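Local atomic coordinates of type III restriction-modification enzyme EcoP15I Mod subunit (Escherichia coli, PDB entry 4ZCF), a protein that methylates one adenine of the DNA site 5'-CAGCAG-3' as a homodimer, using S-adenosyl-L-methionine, and joins the Res subunit for DNA restriction. Residues L69-L77 against N102-V110. Residues are numbered along the deposited sequence; the frame is centred on the assembly and turned at random.
Sequences LANLPPKTL and NLEVLKHMV
Lys107 reaches from helix 102-113 to the C-terminal end of helix 63-71, where its NZ donates to Leu69 O at 2.7 Å and, in the following loop, to Leu72 O at 2.6 Å. It meets the first carbonyl nearly head-on (C=O...N 159°) and the second from above its plane. The positive charge of a long, extended lysine would probably suit carbonyls at and just beyond a helix end. Glu104 binds the segment Lys75-Thr76. Its CG is anti to the backbone N and the chain bends at chi2 (72°), bringing OE2 to the backbone N of Lys75. A carboxylate can take several donors at once: Glu104 OE2 accepts Lys75 N on its syn lone pair and Thr76 OG1 on its anti one, each at 2.7 Å, while Thr76 N adds a weak bond. OE1 is linked to Pro73 O through a water that donates to both. A threonine hydroxyl can accept while donating, and Thr76 OG1 accepts from His108 NE2 at 2.9 Å, almost in the ring plane, so hydrogen bonds run from His108 through Thr76 to Glu104. Against one face of that imidazole lies Pro74 CB, a CH-pi contact; the rigid proline has no N-H to satisfy. Glu104, Lys107 and His108, spaced i, i+3, i+4, thus fasten the connection from helix 63-71 to edge strand 76-80 onto a helix flanking the Rossmann-like methyltransferase sheet.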
loop_
_atom_site.group_PDB
_atom_site.type_symbol
_atom_site.label_atom_id
_atom_site.label_comp_id
_atom_site.label_asym_id
_atom_site.label_seq_id
_atom_site.Cartn_x
_atom_site.Cartn_y
_atom_site.Cartn_z
ATOM N N LEU A 69 -8.645 -8.181 18.331
ATOM C CA LEU A 69 -7.247 -8.451 18.684
ATOM C C LEU A 69 -6.326 -7.262 18.485
ATOM O O LEU A 69 -5.375 -7.131 19.247
ATOM C CB LEU A 69 -6.723 -9.625 17.845
ATOM C CG LEU A 69 -6.447 -10.968 18.542
ATOM C CD1 LEU A 69 -7.567 -11.356 19.522
ATOM C CD2 LEU A 69 -6.212 -12.070 17.510
ATOM N N ALA A 70 -6.579 -6.420 17.461
ATOM C CA ALA A 70 -5.765 -5.256 17.135
ATOM C C ALA A 70 -6.106 -4.030 17.974
ATOM O O ALA A 70 -5.265 -3.134 18.146
ATOM C CB ALA A 70 -5.898 -4.934 15.661
ATOM N N ASN A 71 -7.342 -3.977 18.484
ATOM C CA ASN A 71 -7.833 -2.848 19.287
ATOM C C ASN A 71 -7.751 -3.115 20.784
ATOM O O ASN A 71 -7.785 -2.159 21.554
ATOM C CB ASN A 71 -9.231 -2.398 18.833
ATOM C CG ASN A 71 -9.249 -1.828 17.434
ATOM O OD1 ASN A 71 -8.756 -0.734 17.177
ATOM N ND2 ASN A 71 -9.779 -2.573 16.482
ATOM N N LEU A 72 -7.601 -4.410 21.184
ATOM C CA LEU A 72 -7.400 -4.882 22.556
ATOM C C LEU A 72 -6.122 -4.210 23.089
ATOM O O LEU A 72 -5.151 -4.115 22.337
ATOM C CB LEU A 72 -7.233 -6.419 22.580
ATOM C CG LEU A 72 -8.497 -7.245 22.781
ATOM C CD1 LEU A 72 -8.222 -8.727 22.633
ATOM C CD2 LEU A 72 -9.120 -6.984 24.121
ATOM N N PRO A 73 -6.095 -3.665 24.328
ATOM C CA PRO A 73 -4.890 -2.931 24.767
ATOM C C PRO A 73 -3.764 -3.818 25.337
ATOM O O PRO A 73 -4.046 -4.951 25.745
ATOM C CB PRO A 73 -5.458 -1.978 25.821
ATOM C CG PRO A 73 -6.556 -2.773 26.458
ATOM C CD PRO A 73 -7.152 -3.626 25.366
ATOM N N PRO A 74 -2.505 -3.318 25.443
ATOM C CA PRO A 74 -1.451 -4.140 26.058
ATOM C C PRO A 74 -1.779 -4.527 27.498
ATOM O O PRO A 74 -2.312 -3.718 28.255
ATOM C CB PRO A 74 -0.189 -3.272 25.955
ATOM C CG PRO A 74 -0.500 -2.263 24.908
ATOM C CD PRO A 74 -1.971 -2.008 25.016
ATOM N N LYS A 75 -1.538 -5.811 27.815
ATOM C CA LYS A 75 -1.752 -6.532 29.079
ATOM C C LYS A 75 -0.388 -6.697 29.814
ATOM O O LYS A 75 -0.315 -7.403 30.824
ATOM C CB LYS A 75 -2.229 -7.962 28.710
ATOM C CG LYS A 75 -3.692 -8.303 28.943
ATOM C CD LYS A 75 -3.916 -9.777 28.581
ATOM C CE LYS A 75 -5.294 -10.293 28.932
ATOM N NZ LYS A 75 -5.522 -11.675 28.419
ATOM N N THR A 76 0.699 -6.131 29.251
ATOM C CA THR A 76 2.057 -6.309 29.749
ATOM C C THR A 76 2.809 -4.995 29.947
ATOM O O THR A 76 2.310 -3.909 29.644
ATOM C CB THR A 76 2.851 -7.184 28.734
ATOM O OG1 THR A 76 2.772 -6.611 27.425
ATOM C CG2 THR A 76 2.405 -8.632 28.691
ATOM N N LEU A 77 4.039 -5.116 30.459
ATOM C CA LEU A 77 4.998 -4.037 30.614
ATOM C C LEU A 77 6.284 -4.473 29.865
ATOM O O LEU A 77 6.425 -5.633 29.476
ATOM C CB LEU A 77 5.318 -3.754 32.099
ATOM C CG LEU A 77 4.180 -3.525 33.109
ATOM C CD1 LEU A 77 4.754 -3.162 34.470
ATOM C CD2 LEU A 77 3.229 -2.398 32.670
ATOM N N ASN A 102 4.912 -10.699 19.234
ATOM C CA ASN A 102 5.140 -9.582 18.312
ATOM C C ASN A 102 3.981 -8.581 18.277
ATOM O O ASN A 102 4.245 -7.376 18.220
ATOM C CB ASN A 102 5.524 -10.082 16.912
ATOM C CG ASN A 102 4.613 -11.153 16.342
ATOM O OD1 ASN A 102 3.398 -11.185 16.565
ATOM N ND2 ASN A 102 5.183 -12.048 15.577
ATOM N N LEU A 103 2.709 -9.066 18.352
ATOM C CA LEU A 103 1.515 -8.204 18.370
ATOM C C LEU A 103 1.509 -7.306 19.589
ATOM O O LEU A 103 1.268 -6.091 19.466
ATOM C CB LEU A 103 0.212 -9.027 18.296
ATOM C CG LEU A 103 -1.107 -8.229 18.187
ATOM C CD1 LEU A 103 -1.050 -7.185 17.075
ATOM C CD2 LEU A 103 -2.303 -9.150 18.026
ATOM N N GLU A 104 1.811 -7.898 20.765
ATOM C CA GLU A 104 1.909 -7.193 22.043
ATOM C C GLU A 104 3.084 -6.193 22.012
ATOM O O GLU A 104 2.917 -5.021 22.388
ATOM C CB GLU A 104 2.055 -8.215 23.181
ATOM C CG GLU A 104 1.896 -7.614 24.568
ATOM C CD GLU A 104 0.513 -7.180 25.021
ATOM O OE1 GLU A 104 -0.481 -7.457 24.311
ATOM O OE2 GLU A 104 0.427 -6.589 26.120
ATOM N N VAL A 105 4.247 -6.644 21.486
ATOM C CA VAL A 105 5.440 -5.801 21.325
ATOM C C VAL A 105 5.200 -4.596 20.393
ATOM O O VAL A 105 5.621 -3.497 20.726
ATOM C CB VAL A 105 6.708 -6.607 20.971
ATOM C CG1 VAL A 105 7.864 -5.684 20.641
ATOM C CG2 VAL A 105 7.086 -7.572 22.096
ATOM N N LEU A 106 4.501 -4.788 19.266
ATOM C CA LEU A 106 4.177 -3.714 18.307
ATOM C C LEU A 106 3.224 -2.695 18.925
ATOM O O LEU A 106 3.423 -1.505 18.724
ATOM C CB LEU A 106 3.572 -4.277 17.007
ATOM C CG LEU A 106 4.476 -5.049 16.062
ATOM C CD1 LEU A 106 3.661 -5.760 15.018
ATOM C CD2 LEU A 106 5.494 -4.143 15.428
ATOM N N LYS A 107 2.223 -3.154 19.723
ATOM C CA LYS A 107 1.303 -2.267 20.454
ATOM C C LYS A 107 2.037 -1.325 21.420
ATOM O O LYS A 107 1.618 -0.169 21.551
ATOM C CB LYS A 107 0.229 -3.055 21.198
ATOM C CG LYS A 107 -0.834 -3.660 20.286
ATOM C CD LYS A 107 -1.773 -4.511 21.101
ATOM C CE LYS A 107 -2.870 -5.105 20.270
ATOM N NZ LYS A 107 -3.746 -5.973 21.102
ATOM N N HIS A 108 3.144 -1.785 22.067
ATOM C CA HIS A 108 3.940 -0.923 22.967
ATOM C C HIS A 108 4.761 0.136 22.173
ATOM O O HIS A 108 5.178 1.167 22.739
ATOM C CB HIS A 108 4.907 -1.760 23.835
ATOM C CG HIS A 108 4.275 -2.495 24.983
ATOM N ND1 HIS A 108 4.013 -1.872 26.174
ATOM C CD2 HIS A 108 3.944 -3.802 25.096
ATOM C CE1 HIS A 108 3.479 -2.795 26.952
ATOM N NE2 HIS A 108 3.407 -3.968 26.340
ATOM N N MET A 109 5.028 -0.134 20.874
ATOM C CA MET A 109 5.864 0.754 20.044
ATOM C C MET A 109 5.131 1.960 19.478
ATOM O O MET A 109 5.764 2.967 19.180
ATOM C CB MET A 109 6.546 -0.026 18.918
ATOM C CG MET A 109 7.415 -1.166 19.423
ATOM S SD MET A 109 8.215 -2.148 18.129
ATOM C CE MET A 109 9.182 -0.858 17.273
ATOM N N VAL A 110 3.804 1.856 19.347
ATOM C CA VAL A 110 2.902 2.853 18.766
ATOM C C VAL A 110 3.110 4.288 19.238
ATOM O O VAL A 110 3.245 5.184 18.399
ATOM C CB VAL A 110 1.432 2.374 18.789
ATOM C CG1 VAL A 110 0.486 3.462 18.302
ATOM C CG2 VAL A 110 1.263 1.109 17.946
HETATM O O HOH W 1 -3.217 -7.199 24.608
#